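Local coordinates for O-methyltransferase, putative (Bacillus cereus, PDB 3DUW), which probably transfers a methyl group from S-adenosyl-L-methionine to a hydroxyl of its substrate, and binds the by-product S-adenosyl-L-homocysteine, at residues 152-155 against 156-159; 122-125 against 126-129; 41-44 against 45-48; 69-72 against 73-77. All coordinates share one frame; numbering follows the deposited sequence.

Interaction 1 of 4, residues 152-155 against 156-159; sequences WALK and LSRP
Ser157 carries its OG at chi1 69°, between its own backbone N and carbonyl carbon, and this torsion brings the hydroxyl back onto the last turn of the helix at Leu154. Leu156 has CG beside its backbone N (chi1 -56°), which lays its isobutyl group back over the same turn toward Trp152. The hydroxyl donates to the carbonyl: Ser157 OG lies 2.6 Å from Leu154 O, tilted 28° from the carbonyl plane. Ser157 N donates to that oxygen as well, at 3.3 Å from Leu154 O; it stands well above the plane, on the face from which the hydroxyl also comes, so one serine grips one carbonyl twice. Leu156 N closes the final helical turn on Trp152 O at 2.9 Å. Helical backbone angles end at Leu156, and Leu156 and Ser157 form the C-terminal exit of helix 146-155, from which the chain runs on to strand 162-166 of the Rossmann-like methyltransferase sheet. On the apolar side, Leu156 CD1 approaches the six-membered part of the Trp152 indole obliquely, 4.1 Å from Trp152 CE3, while Leu156 CG rests 3.3 Å from Trp152 O. A water donates to both Lys155 O and Ser157 O, bridging the carbonyl of the last helical residue and one just past the helix end. The backbone of Leu156 is also hydrogen-bonded to Phe134, and the side chains of Leu154 and Ser157 touch Val221 on strand 214-221.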
loop_
_atom_site.group_PDB
_atom_site.type_symbol
_atom_site.label_atom_id
_atom_site.label_comp_id
_atom_site.label_asym_id
_atom_site.label_seq_id
_atom_site.Cartn_x
_atom_site.Cartn_y
_atom_site.Cartn_z
ATOM N N TRP A 152 16.311 -5.899 -14.088
ATOM C CA TRP A 152 15.843 -5.204 -15.283
ATOM C C TRP A 152 15.018 -3.984 -14.887
ATOM O O TRP A 152 15.098 -2.933 -15.525
ATOM C CB TRP A 152 14.999 -6.131 -16.161
ATOM C CG TRP A 152 15.802 -6.856 -17.187
ATOM C CD1 TRP A 152 16.037 -8.195 -17.249
ATOM C CD2 TRP A 152 16.490 -6.273 -18.300
ATOM N NE1 TRP A 152 16.830 -8.489 -18.334
ATOM C CE2 TRP A 152 17.123 -7.327 -18.996
ATOM C CE3 TRP A 152 16.633 -4.965 -18.777
ATOM C CZ2 TRP A 152 17.890 -7.111 -20.146
ATOM C CZ3 TRP A 152 17.396 -4.751 -19.923
ATOM C CH2 TRP A 152 18.014 -5.821 -20.593
ATOM N N ALA A 153 14.220 -4.125 -13.834
ATOM C CA ALA A 153 13.394 -3.019 -13.365
ATOM C C ALA A 153 14.284 -1.843 -12.986
ATOM O O ALA A 153 14.019 -0.703 -13.360
ATOM C CB ALA A 153 12.562 -3.454 -12.165
ATOM N N LEU A 154 15.347 -2.129 -12.242
ATOM C CA LEU A 154 16.281 -1.099 -11.813
ATOM C C LEU A 154 16.926 -0.447 -13.031
ATOM O O LEU A 154 17.067 0.775 -13.104
ATOM C CB LEU A 154 17.373 -1.716 -10.940
ATOM C CG LEU A 154 17.651 -1.095 -9.570
ATOM C CD1 LEU A 154 18.991 -1.609 -9.063
ATOM C CD2 LEU A 154 17.664 0.419 -9.664
ATOM N N LYS A 155 17.309 -1.284 -13.988
ATOM C CA LYS A 155 17.956 -0.835 -15.214
ATOM C C LYS A 155 17.064 0.088 -16.045
ATOM O O LYS A 155 17.541 1.052 -16.645
ATOM C CB LYS A 155 18.362 -2.058 -16.041
ATOM C CG LYS A 155 19.316 -1.778 -17.193
ATOM C CD LYS A 155 19.762 -3.087 -17.839
ATOM C CE LYS A 155 20.869 -2.867 -18.856
ATOM N NZ LYS A 155 21.356 -4.150 -19.438
ATOM N N LEU A 156 15.766 -0.201 -16.064
ATOM C CA LEU A 156 14.814 0.586 -16.842
ATOM C C LEU A 156 14.053 1.622 -16.023
ATOM O O LEU A 156 13.063 2.185 -16.490
ATOM C CB LEU A 156 13.821 -0.354 -17.530
ATOM C CG LEU A 156 14.465 -1.423 -18.416
ATOM C CD1 LEU A 156 13.401 -2.368 -18.952
ATOM C CD2 LEU A 156 15.221 -0.755 -19.556
ATOM N N SER A 157 14.529 1.890 -14.813
ATOM C CA SER A 157 13.876 2.848 -13.927
ATOM C C SER A 157 14.492 4.243 -13.965
ATOM O O SER A 157 15.411 4.519 -14.738
ATOM C CB SER A 157 13.934 2.333 -12.488
ATOM O OG SER A 157 15.265 2.364 -11.995
ATOM N N ARG A 158 13.951 5.116 -13.121
ATOM C CA ARG A 158 14.431 6.484 -12.962
ATOM C C ARG A 158 14.312 6.759 -11.467
ATOM O O ARG A 158 13.585 6.057 -10.762
ATOM C CB ARG A 158 13.564 7.483 -13.743
ATOM C CG ARG A 158 12.136 7.654 -13.220
ATOM C CD ARG A 158 11.454 8.869 -13.844
ATOM N NE ARG A 158 10.066 9.035 -13.412
ATOM C CZ ARG A 158 9.681 9.281 -12.162
ATOM N NH1 ARG A 158 10.579 9.393 -11.194
ATOM N NH2 ARG A 158 8.392 9.425 -11.879
ATOM N N PRO A 159 15.040 7.758 -10.952
ATOM C CA PRO A 159 14.922 8.028 -9.518
ATOM C C PRO A 159 13.458 8.315 -9.204
ATOM O O PRO A 159 12.825 9.133 -9.869
ATOM C CB PRO A 159 15.814 9.251 -9.326
ATOM C CG PRO A 159 16.887 9.032 -10.354
ATOM C CD PRO A 159 16.089 8.595 -11.562
HETATM O O HOH W 1 16.451 3.625 -17.031
#

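Interaction 2 of 4, residues 122-125 against 126-129; sequences SLQQ and IENE
Ser122 meets Ile126 through its carbonyl: Ile126 N donates to Ser122 O at 2.8 Å, and Ile126 CG1 packs 3.2 Å from the same Ser122 O. That second approach follows from chi1 of Ile126 (-70°), which puts CG1 beside the backbone N and sends it back along the helix. Leu123 O receives Glu127 N at 3.1 Å, while the Leu123 side chain packs against Tyr149 and Trp152 of helix 146-155. Gln124 O accepts from Asn128 N at 2.9 Å, and the end of the Gln124 side chain lies near those of Glu127 and Asn128. Gln125 O takes the last bond, from Glu129 N at 2.7 Å, and the methylene Gln125 CB lies 3.8 Å from Glu129 OE2. The Glu129 carboxylate forms a salt bridge with Arg115 through OE1, and Gln125 OE1 is weakly hydrogen-bonded to the same arginine. Four successive i to i+4 bonds, all with N-H...O angles above 150°, define the regular later turns of helix 119-128, down to its C-terminal end; it is an amphipathic helix whose Ile126 rests on Val87 and Leu89 of strand 85-90 in the Rossmann-like fold.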
loop_
_atom_site.group_PDB
_atom_site.type_symbol
_atom_site.label_atom_id
_atom_site.label_comp_id
_atom_site.label_asym_id
_atom_site.label_seq_id
_atom_site.Cartn_x
_atom_site.Cartn_y
_atom_site.Cartn_z
ATOM N N SER A 122 11.892 -9.797 -24.054
ATOM C CA SER A 122 11.219 -8.535 -24.322
ATOM C C SER A 122 11.875 -7.358 -23.606
ATOM O O SER A 122 11.917 -6.252 -24.138
ATOM C CB SER A 122 9.743 -8.628 -23.921
ATOM O OG SER A 122 9.056 -9.564 -24.733
ATOM N N LEU A 123 12.382 -7.591 -22.399
ATOM C CA LEU A 123 13.024 -6.527 -21.638
ATOM C C LEU A 123 14.275 -6.021 -22.356
ATOM O O LEU A 123 14.558 -4.822 -22.360
ATOM C CB LEU A 123 13.355 -7.022 -20.225
ATOM C CG LEU A 123 12.107 -7.204 -19.347
ATOM C CD1 LEU A 123 12.417 -8.070 -18.144
ATOM C CD2 LEU A 123 11.595 -5.841 -18.913
ATOM N N GLN A 124 15.011 -6.936 -22.979
ATOM C CA GLN A 124 16.214 -6.571 -23.719
ATOM C C GLN A 124 15.812 -5.743 -24.935
ATOM O O GLN A 124 16.481 -4.769 -25.284
ATOM C CB GLN A 124 16.964 -7.826 -24.164
ATOM C CG GLN A 124 18.273 -7.552 -24.895
ATOM C CD GLN A 124 19.212 -6.668 -24.099
ATOM O OE1 GLN A 124 19.182 -5.440 -24.219
ATOM N NE2 GLN A 124 20.040 -7.285 -23.268
ATOM N N GLN A 125 14.709 -6.131 -25.571
ATOM C CA GLN A 125 14.208 -5.415 -26.738
ATOM C C GLN A 125 13.780 -4.007 -26.346
ATOM O O GLN A 125 14.050 -3.041 -27.059
ATOM C CB GLN A 125 13.018 -6.160 -27.351
ATOM C CG GLN A 125 13.372 -7.495 -27.978
ATOM C CD GLN A 125 12.157 -8.229 -28.508
ATOM O OE1 GLN A 125 11.385 -7.685 -29.297
ATOM N NE2 GLN A 125 11.984 -9.475 -28.079
ATOM N N ILE A 126 13.104 -3.897 -25.206
ATOM C CA ILE A 126 12.639 -2.607 -24.715
ATOM C C ILE A 126 13.818 -1.661 -24.497
ATOM O O ILE A 126 13.733 -0.473 -24.809
ATOM C CB ILE A 126 11.830 -2.784 -23.406
ATOM C CG1 ILE A 126 10.494 -3.459 -23.732
ATOM C CG2 ILE A 126 11.608 -1.440 -22.729
ATOM C CD1 ILE A 126 9.689 -3.871 -22.519
ATOM N N GLU A 127 14.918 -2.185 -23.969
ATOM C CA GLU A 127 16.101 -1.362 -23.754
ATOM C C GLU A 127 16.679 -0.964 -25.109
ATOM O O GLU A 127 17.023 0.200 -25.330
ATOM C CB GLU A 127 17.157 -2.121 -22.948
ATOM C CG GLU A 127 18.493 -1.392 -22.896
ATOM C CD GLU A 127 19.475 -2.025 -21.939
ATOM O OE1 GLU A 127 19.741 -3.238 -22.063
ATOM O OE2 GLU A 127 19.991 -1.300 -21.062
ATOM N N ASN A 128 16.781 -1.938 -26.011
ATOM C CA ASN A 128 17.299 -1.694 -27.356
ATOM C C ASN A 128 16.490 -0.591 -28.014
ATOM O O ASN A 128 17.040 0.302 -28.660
ATOM C CB ASN A 128 17.208 -2.963 -28.204
ATOM C CG ASN A 128 18.227 -4.010 -27.805
ATOM O OD1 ASN A 128 18.219 -5.126 -28.324
ATOM N ND2 ASN A 128 19.117 -3.654 -26.883
ATOM N N GLU A 129 15.173 -0.668 -27.859
ATOM C CA GLU A 129 14.286 0.337 -28.416
ATOM C C GLU A 129 14.430 1.569 -27.526
ATOM O O GLU A 129 14.985 1.479 -26.430
ATOM C CB GLU A 129 12.851 -0.209 -28.447
ATOM C CG GLU A 129 12.669 -1.283 -29.531
ATOM C CD GLU A 129 11.444 -2.159 -29.343
ATOM O OE1 GLU A 129 10.358 -1.618 -29.052
ATOM O OE2 GLU A 129 11.570 -3.394 -29.505
#

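Interaction 3 of 4, residues 41-44 against 45-48; sequences DVSP and TQGK. With SAH (S-adenosyl-L-homocysteine), chain C.
Ser43 and Gln46 form a capping box at the start of helix 44-57, each side chain reaching the other's backbone N-H. Ser43 N donates to Gln46 OE1 at 3.0 Å with an almost straight N-H...O angle of 169°, although the donor stands above the amide plane. In return Gln46 N donates to Ser43 OG at 3.2 Å. Two torsions make the exchange possible: the hydroxyl sits between the backbone N and carbonyl carbon of Ser43 (chi1 69°), and Gln46 CG lies beside its own N (-68°), the rest of the chain extended so that its amide comes back to the cap. Behind the cap, Gly47 N bonds to Ser43 O and Lys48 N to Pro44 O, opening the regular helix. A water is hydrogen-bonded to both Ser43 OG and Thr45 OG1.

Just before the cap in the chain, Val42 belongs to the S-adenosyl-L-homocysteine pocket. Val42 CB lies 3.6 Å from Gln46 OE1, and Val42 CG2 is 3.8 Å from Gly47 CA. Outward again, Thr45 O is hydrogen-bonded to Thr203 of the second subunit, and Lys48 NZ to Leu18 O. The ligand carboxylate takes its bond directly from the loop backbone: Val42 N donates to SAH O at 3.0 Å.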
loop_
_atom_site.group_PDB
_atom_site.type_symbol
_atom_site.label_atom_id
_atom_site.label_comp_id
_atom_site.label_asym_id
_atom_site.label_seq_id
_atom_site.Cartn_x
_atom_site.Cartn_y
_atom_site.Cartn_z
ATOM N N ASP A 41 -5.398 -13.712 -11.363
ATOM C CA ASP A 41 -5.509 -12.258 -11.481
ATOM C C ASP A 41 -5.434 -11.648 -10.084
ATOM O O ASP A 41 -5.777 -12.300 -9.097
ATOM C CB ASP A 41 -6.861 -11.826 -12.076
ATOM C CG ASP A 41 -7.400 -12.788 -13.117
ATOM O OD1 ASP A 41 -7.766 -13.922 -12.745
ATOM O OD2 ASP A 41 -7.474 -12.404 -14.305
ATOM N N VAL A 42 -4.985 -10.404 -9.985
ATOM C CA VAL A 42 -4.986 -9.763 -8.675
ATOM C C VAL A 42 -6.460 -9.673 -8.280
ATOM O O VAL A 42 -7.349 -9.699 -9.138
ATOM C CB VAL A 42 -4.407 -8.324 -8.710
ATOM C CG1 VAL A 42 -2.916 -8.371 -8.981
ATOM C CG2 VAL A 42 -5.135 -7.475 -9.749
ATOM N N SER A 43 -6.724 -9.595 -6.983
ATOM C CA SER A 43 -8.093 -9.475 -6.500
ATOM C C SER A 43 -8.570 -8.061 -6.819
ATOM O O SER A 43 -7.766 -7.181 -7.144
ATOM C CB SER A 43 -8.141 -9.683 -4.988
ATOM O OG SER A 43 -7.524 -8.590 -4.329
ATOM N N PRO A 44 -9.885 -7.817 -6.729
ATOM C CA PRO A 44 -10.382 -6.470 -7.022
ATOM C C PRO A 44 -9.781 -5.393 -6.113
ATOM O O PRO A 44 -9.444 -4.301 -6.576
ATOM C CB PRO A 44 -11.887 -6.611 -6.830
ATOM C CG PRO A 44 -12.142 -8.032 -7.233
ATOM C CD PRO A 44 -10.998 -8.768 -6.567
ATOM N N THR A 45 -9.651 -5.694 -4.822
ATOM C CA THR A 45 -9.098 -4.722 -3.882
ATOM C C THR A 45 -7.615 -4.477 -4.149
ATOM O O THR A 45 -7.119 -3.366 -3.950
ATOM C CB THR A 45 -9.304 -5.167 -2.417
ATOM O OG1 THR A 45 -8.815 -6.499 -2.238
ATOM C CG2 THR A 45 -10.784 -5.119 -2.056
ATOM N N GLN A 46 -6.905 -5.510 -4.595
ATOM C CA GLN A 46 -5.490 -5.369 -4.929
ATOM C C GLN A 46 -5.384 -4.553 -6.219
ATOM O O GLN A 46 -4.496 -3.709 -6.360
ATOM C CB GLN A 46 -4.839 -6.741 -5.129
ATOM C CG GLN A 46 -4.729 -7.554 -3.857
ATOM C CD GLN A 46 -4.314 -8.988 -4.111
ATOM O OE1 GLN A 46 -4.254 -9.439 -5.255
ATOM N NE2 GLN A 46 -4.037 -9.718 -3.039
ATOM N N GLY A 47 -6.282 -4.814 -7.166
ATOM C CA GLY A 47 -6.264 -4.060 -8.405
ATOM C C GLY A 47 -6.492 -2.586 -8.137
ATOM O O GLY A 47 -5.805 -1.733 -8.704
ATOM N N LYS A 48 -7.447 -2.267 -7.266
ATOM C CA LYS A 48 -7.707 -0.866 -6.977
ATOM C C LYS A 48 -6.536 -0.247 -6.228
ATOM O O LYS A 48 -6.251 0.938 -6.391
ATOM C CB LYS A 48 -8.996 -0.684 -6.184
ATOM C CG LYS A 48 -9.374 0.782 -6.091
ATOM C CD LYS A 48 -10.826 0.984 -5.740
ATOM C CE LYS A 48 -11.188 2.454 -5.845
ATOM N NZ LYS A 48 -12.608 2.675 -5.491
HETATM N N SAH C . -0.827 -9.675 -13.051
HETATM C CA SAH C . -1.929 -10.365 -13.819
HETATM C CB SAH C . -1.777 -11.847 -13.739
HETATM C CG SAH C . -0.512 -12.458 -14.294
HETATM S SD SAH C . -0.439 -14.233 -13.796
HETATM C C SAH C . -3.290 -9.979 -13.150
HETATM O O SAH C . -3.271 -9.288 -12.127
HETATM O OXT SAH C . -4.355 -10.408 -13.721
HETATM C "C5'" SAH C . 1.214 -14.584 -14.237
HETATM C "C4'" SAH C . 1.437 -14.481 -15.823
HETATM O "O4'" SAH C . 2.827 -14.782 -15.929
HETATM C "C3'" SAH C . 0.767 -15.548 -16.677
HETATM O "O3'" SAH C . -0.106 -14.980 -17.657
HETATM C "C2'" SAH C . 2.001 -16.328 -17.284
HETATM O "O2'" SAH C . 1.729 -16.890 -18.560
HETATM C "C1'" SAH C . 3.075 -15.260 -17.286
HETATM N N9 SAH C . 4.349 -15.671 -17.380
HETATM C C8 SAH C . 5.029 -16.758 -16.859
HETATM N N7 SAH C . 6.284 -16.826 -17.172
HETATM C C5 SAH C . 6.504 -15.684 -17.983
HETATM C C6 SAH C . 7.696 -15.201 -18.636
HETATM N N6 SAH C . 8.885 -15.815 -18.570
HETATM N N1 SAH C . 7.535 -14.041 -19.350
HETATM C C2 SAH C . 6.344 -13.380 -19.446
HETATM N N3 SAH C . 5.183 -13.811 -18.837
HETATM C C4 SAH C . 5.337 -14.966 -18.125
HETATM O O HOH W 2 -7.391 -9.333 -1.735
#

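Interaction 4 of 4, residues 69-72 against 73-77; sequences GGYS and TIWLA. With SAH (S-adenosyl-L-homocysteine), chain C.
Tyr71 and Trp75, one helical turn apart, lie side by side and point the same way, and their rings meet edge to face. Followed outward, Tyr71 CB first passes the ligand, 3.6 Å from SAH OXT. From there chi1 of -173° sets CG opposite the backbone N and carries the ring alongside Trp75. Tyr71 CD2 lies near the plane of the indole at its edge, 4.0 Å from Trp75 CD1. Tyr71 CE2 comes closer, 3.3 Å from Trp75 NE1, and CZ is equally near that nitrogen. At the tip, Tyr71 OH also stands 3.3 Å from Trp75 NE1, but the angle is too poor for a hydrogen bond. The indole thus turns its pyrrole edge to one face of the phenol ring, with the planes at 75° and the centroids 4.8 Å apart: a T-shaped pair.

The next residue, Ser72, bonds to the ligand. The ligand amine donates to Ser72 OG, 3.0 Å from SAH N, and Ser72 OG is hydrogen-bonded to Glu64 as well, which gives the hydroxyl a second partner and helps hold its rotation. Glu64 also takes the hydroxyl of Thr73. Gly70, at the N-cap, has a positive phi of 84°, a conformation that favours glycine, and its carbonyl accepts from Ile74 N to begin the helix.

Helix 71-77 is the crossover of the beta-alpha-beta unit between strands 61-65 and 85-90. Its aromatic pair packs on Leu25 of helix 23-34, Tyr71 also touches Pro44 and Trp75 touches Lys48 of helix 44-57, and Leu76 reaches Phe136 and Phe138 on strand 136-139.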
loop_
_atom_site.group_PDB
_atom_site.type_symbol
_atom_site.label_atom_id
_atom_site.label_comp_id
_atom_site.label_asym_id
_atom_site.label_seq_id
_atom_site.Cartn_x
_atom_site.Cartn_y
_atom_site.Cartn_z
ATOM N N GLY A 69 -4.757 -12.192 -18.333
ATOM C CA GLY A 69 -5.859 -11.751 -19.153
ATOM C C GLY A 69 -6.007 -10.233 -19.181
ATOM O O GLY A 69 -6.963 -9.700 -19.729
ATOM N N GLY A 70 -5.052 -9.529 -18.579
ATOM C CA GLY A 70 -5.077 -8.075 -18.564
ATOM C C GLY A 70 -5.923 -7.444 -17.464
ATOM O O GLY A 70 -6.207 -6.242 -17.508
ATOM N N TYR A 71 -6.331 -8.238 -16.476
ATOM C CA TYR A 71 -7.128 -7.702 -15.378
ATOM C C TYR A 71 -6.343 -6.627 -14.610
ATOM O O TYR A 71 -6.814 -5.502 -14.464
ATOM C CB TYR A 71 -7.561 -8.833 -14.441
ATOM C CG TYR A 71 -8.522 -8.394 -13.359
ATOM C CD1 TYR A 71 -9.869 -8.159 -13.639
ATOM C CD2 TYR A 71 -8.078 -8.201 -12.054
ATOM C CE1 TYR A 71 -10.749 -7.743 -12.641
ATOM C CE2 TYR A 71 -8.945 -7.785 -11.052
ATOM C CZ TYR A 71 -10.275 -7.557 -11.350
ATOM O OH TYR A 71 -11.119 -7.127 -10.350
ATOM N N SER A 72 -5.148 -6.958 -14.129
ATOM C CA SER A 72 -4.348 -5.965 -13.414
ATOM C C SER A 72 -3.985 -4.819 -14.351
ATOM O O SER A 72 -3.927 -3.662 -13.939
ATOM C CB SER A 72 -3.055 -6.584 -12.885
ATOM O OG SER A 72 -2.317 -7.178 -13.941
ATOM N N THR A 73 -3.735 -5.157 -15.613
ATOM C CA THR A 73 -3.354 -4.175 -16.618
ATOM C C THR A 73 -4.399 -3.074 -16.742
ATOM O O THR A 73 -4.063 -1.897 -16.861
ATOM C CB THR A 73 -3.189 -4.846 -17.985
ATOM O OG1 THR A 73 -2.631 -6.155 -17.808
ATOM C CG2 THR A 73 -2.269 -4.025 -18.870
ATOM N N ILE A 74 -5.669 -3.464 -16.731
ATOM C CA ILE A 74 -6.758 -2.501 -16.833
ATOM C C ILE A 74 -6.788 -1.584 -15.605
ATOM O O ILE A 74 -6.961 -0.370 -15.730
ATOM C CB ILE A 74 -8.103 -3.237 -17.014
ATOM C CG1 ILE A 74 -8.141 -3.862 -18.412
ATOM C CG2 ILE A 74 -9.267 -2.278 -16.814
ATOM C CD1 ILE A 74 -9.249 -4.874 -18.616
ATOM N N TRP A 75 -6.609 -2.158 -14.416
ATOM C CA TRP A 75 -6.588 -1.346 -13.204
ATOM C C TRP A 75 -5.446 -0.335 -13.280
ATOM O O TRP A 75 -5.618 0.836 -12.941
ATOM C CB TRP A 75 -6.395 -2.216 -11.959
ATOM C CG TRP A 75 -7.632 -2.916 -11.475
ATOM C CD1 TRP A 75 -7.921 -4.244 -11.594
ATOM C CD2 TRP A 75 -8.719 -2.333 -10.742
ATOM N NE1 TRP A 75 -9.117 -4.527 -10.973
ATOM C CE2 TRP A 75 -9.628 -3.371 -10.443
ATOM C CE3 TRP A 75 -9.012 -1.033 -10.306
ATOM C CZ2 TRP A 75 -10.811 -3.152 -9.728
ATOM C CZ3 TRP A 75 -10.190 -0.815 -9.592
ATOM C CH2 TRP A 75 -11.072 -1.872 -9.313
ATOM N N LEU A 76 -4.278 -0.792 -13.721
ATOM C CA LEU A 76 -3.113 0.079 -13.840
ATOM C C LEU A 76 -3.339 1.181 -14.871
ATOM O O LEU A 76 -3.082 2.357 -14.606
ATOM C CB LEU A 76 -1.879 -0.739 -14.231
ATOM C CG LEU A 76 -1.323 -1.692 -13.166
ATOM C CD1 LEU A 76 -0.330 -2.650 -13.794
ATOM C CD2 LEU A 76 -0.658 -0.886 -12.060
ATOM N N ALA A 77 -3.828 0.797 -16.044
ATOM C CA ALA A 77 -4.069 1.760 -17.111
ATOM C C ALA A 77 -5.090 2.817 -16.705
ATOM O O ALA A 77 -4.976 3.981 -17.089
ATOM C CB ALA A 77 -4.534 1.040 -18.365
HETATM N N SAH C . -0.827 -9.675 -13.051
HETATM C CA SAH C . -1.929 -10.365 -13.819
HETATM C CB SAH C . -1.777 -11.847 -13.739
HETATM C CG SAH C . -0.512 -12.458 -14.294
HETATM S SD SAH C . -0.439 -14.233 -13.796
HETATM C C SAH C . -3.290 -9.979 -13.150
HETATM O O SAH C . -3.271 -9.288 -12.127
HETATM O OXT SAH C . -4.355 -10.408 -13.721
HETATM C "C5'" SAH C . 1.214 -14.584 -14.237
HETATM C "C4'" SAH C . 1.437 -14.481 -15.823
HETATM O "O4'" SAH C . 2.827 -14.782 -15.929
HETATM C "C3'" SAH C . 0.767 -15.548 -16.677
HETATM O "O3'" SAH C . -0.106 -14.980 -17.657
HETATM C "C2'" SAH C . 2.001 -16.328 -17.284
HETATM O "O2'" SAH C . 1.729 -16.890 -18.560
HETATM C "C1'" SAH C . 3.075 -15.260 -17.286
HETATM N N9 SAH C . 4.349 -15.671 -17.380
HETATM C C8 SAH C . 5.029 -16.758 -16.859
HETATM N N7 SAH C . 6.284 -16.826 -17.172
HETATM C C5 SAH C . 6.504 -15.684 -17.983
HETATM C C6 SAH C . 7.696 -15.201 -18.636
HETATM N N6 SAH C . 8.885 -15.815 -18.570
HETATM N N1 SAH C . 7.535 -14.041 -19.350
HETATM C C2 SAH C . 6.344 -13.380 -19.446
HETATM N N3 SAH C . 5.183 -13.811 -18.837
HETATM C C4 SAH C . 5.337 -14.966 -18.125
#

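How the interactions relate
Interactions 3 and 4 are buried, share the ligand's amino-acid end and touch directly: Val42 O lies 3.1 Å from Tyr71 CE2, and Gly47 O meets Trp75 CB. Both concern the N-terminal ends of helices, one capped by side chains and the other begun by glycine. Interactions 1 and 2 are partly buried and form a second pair, at the C-terminal ends of two helices. There Trp152 packs on Leu123, and Lys155 NZ makes a long, weak ion pair with Glu127 OE1. The pairs lie well apart: the centres of interactions 2 and 3 are about 28 Å from each other, on opposite sides of the chain's centre.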